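Local coordinates for hypoxic response protein 1 (Mycobacterium tuberculosis, PDB 1Y5H), which is of unknown molecular function, but is a homodimeric, secreted CBS-domain protein that probably binds zinc and, unlike some relatives, does not seem to bind AMP, at residues N98-E101 and R107-V110. Sequence-based numbering, arbitrary orientation.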
ATOM      1  N   ASN A  98     -20.029  -7.818   0.695  1.00 23.22           N
ATOM      2  CA  ASN A  98     -19.878  -8.677  -0.477  1.00 25.78           C
ATOM      3  C   ASN A  98     -18.890  -8.049  -1.457  1.00 25.58           C
ATOM      4  O   ASN A  98     -18.013  -8.728  -1.988  1.00 25.16           O
ATOM      5  CB  ASN A  98     -21.216  -8.897  -1.192  1.00 26.65           C
ATOM      6  CG  ASN A  98     -22.157  -9.797  -0.413  1.00 29.44           C
ATOM      7  OD1 ASN A  98     -21.721 -10.669   0.339  1.00 30.64           O
ATOM      8  ND2 ASN A  98     -23.457  -9.605  -0.609  1.00 31.69           N
ATOM      9  N   VAL A  99     -19.040  -6.750  -1.696  1.00 24.70           N
ATOM     10  CA  VAL A  99     -18.149  -6.048  -2.612  1.00 24.43           C
ATOM     11  C   VAL A  99     -16.720  -6.039  -2.081  1.00 24.90           C
ATOM     12  O   VAL A  99     -15.769  -6.330  -2.812  1.00 24.94           O
ATOM     13  CB  VAL A  99     -18.619  -4.599  -2.837  1.00 23.44           C
ATOM     14  CG1 VAL A  99     -17.592  -3.833  -3.659  1.00 23.61           C
ATOM     15  CG2 VAL A  99     -19.967  -4.604  -3.546  1.00 24.96           C
HETATM   16  N   MSE A 100     -16.571  -5.709  -0.802  1.00 25.27           N
HETATM   17  CA  MSE A 100     -15.256  -5.669  -0.181  1.00 25.18           C
HETATM   18  C   MSE A 100     -14.563  -7.023  -0.252  1.00 26.82           C
HETATM   19  O   MSE A 100     -13.361  -7.094  -0.490  1.00 26.64           O
HETATM   20  CB  MSE A 100     -15.371  -5.226   1.278  1.00 25.62           C
HETATM   21  CG  MSE A 100     -15.612  -3.735   1.441  1.00 24.16           C
HETATM   22 SE   MSE A 100     -15.871  -3.233   3.286  1.00 28.29          SE
HETATM   23  CE  MSE A 100     -16.588  -1.457   2.998  1.00 25.91           C
ATOM     24  N   GLU A 101     -15.327  -8.091  -0.048  1.00 26.98           N
ATOM     25  CA  GLU A 101     -14.773  -9.440  -0.086  1.00 29.78           C
ATOM     26  C   GLU A 101     -14.290  -9.815  -1.480  1.00 30.75           C
ATOM     27  O   GLU A 101     -13.151 -10.241  -1.661  1.00 32.83           O
ATOM     28  CB  GLU A 101     -15.817 -10.450   0.389  1.00 29.69           C
ATOM     29  N   ARG A 107     -12.370  -0.214   1.422  1.00 28.20           N
ATOM     30  CA  ARG A 107     -13.298   0.887   1.231  1.00 28.48           C
ATOM     31  C   ARG A 107     -13.921   0.815  -0.151  1.00 25.97           C
ATOM     32  O   ARG A 107     -13.298   0.348  -1.108  1.00 27.96           O
ATOM     33  CB  ARG A 107     -12.611   2.237   1.452  1.00 29.66           C
ATOM     34  CG  ARG A 107     -11.537   2.606   0.452  1.00 32.04           C
ATOM     35  CD  ARG A 107     -11.004   3.997   0.779  1.00 32.00           C
ATOM     36  NE  ARG A 107     -10.447   4.045   2.128  1.00 34.14           N
ATOM     37  CZ  ARG A 107     -10.438   5.124   2.906  1.00 33.40           C
ATOM     38  NH1 ARG A 107     -10.959   6.266   2.479  1.00 32.78           N
ATOM     39  NH2 ARG A 107      -9.915   5.058   4.120  1.00 34.19           N
ATOM     40  N   VAL A 108     -15.158   1.283  -0.243  1.00 23.55           N
ATOM     41  CA  VAL A 108     -15.909   1.237  -1.486  1.00 21.14           C
ATOM     42  C   VAL A 108     -16.640   2.543  -1.750  1.00 19.70           C
ATOM     43  O   VAL A 108     -17.129   3.185  -0.823  1.00 19.76           O
ATOM     44  CB  VAL A 108     -16.948   0.095  -1.417  1.00 20.82           C
ATOM     45  CG1 VAL A 108     -17.839   0.103  -2.639  1.00 24.86           C
ATOM     46  CG2 VAL A 108     -16.228  -1.239  -1.280  1.00 23.54           C
ATOM     47  N   PRO A 109     -16.713   2.956  -3.023  1.00 18.80           N
ATOM     48  CA  PRO A 109     -17.405   4.198  -3.383  1.00 19.11           C
ATOM     49  C   PRO A 109     -18.911   3.971  -3.331  1.00 19.90           C
ATOM     50  O   PRO A 109     -19.389   2.869  -3.597  1.00 18.88           O
ATOM     51  CB  PRO A 109     -16.945   4.472  -4.819  1.00 19.70           C
ATOM     52  CG  PRO A 109     -15.757   3.587  -5.027  1.00 21.57           C
ATOM     53  CD  PRO A 109     -16.027   2.378  -4.187  1.00 19.37           C
ATOM     54  N   VAL A 110     -19.655   5.011  -2.977  1.00 19.64           N
ATOM     55  CA  VAL A 110     -21.109   4.924  -2.932  1.00 20.70           C
ATOM     56  C   VAL A 110     -21.637   5.801  -4.063  1.00 21.67           C
ATOM     57  O   VAL A 110     -21.234   6.961  -4.202  1.00 21.07           O
ATOM     58  CB  VAL A 110     -21.652   5.410  -1.578  1.00 21.69           C
ATOM     59  CG1 VAL A 110     -23.166   5.277  -1.544  1.00 22.62           C
ATOM     60  CG2 VAL A 110     -21.024   4.600  -0.458  1.00 21.34           C
TER
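Val99 and Met100 meet Val108 through aliphatic carbons, with no ring or amide face stacked between them; the flat side-chain group of the strand, the guanidinium of Arg107, lies on the other side of the strand, where its side chain touches Ile39, Met54 and Thr121. The evidence for a methyl-centred contact is the position of Val108 CG2. It lies 3.8 Å from Val99 CG1 and 3.7 Å from Met100 CG, and the two directions open at about 94°, so this methyl enters the angle between neighbouring helix residues. Val108 CG1, which stands anti to the backbone N, reaches Val99 more loosely, at 4.1 Å from CG1. The first bond of the side chain of Met100, a selenomethionine in this crystal, runs past the strand rather than at it, but its extended chain (chi2 176°, chi3 -166°) carries the terminal methyl over the start of the strand, with CE 4.4 Å from Arg107 CA. The contact joins the helix and second strand of the beta-alpha-beta unit 87-88, 93-103, 107-112 in the second CBS domain; Val87 of its first strand touches both Val99 and Val108. The 158 Å² buried between the two segments, with carbon-to-carbon approaches throughout, is consistent with dispersion and hydrophobic packing of helix 93-103 on strand 107-112, with shape rather than bond direction setting their fit.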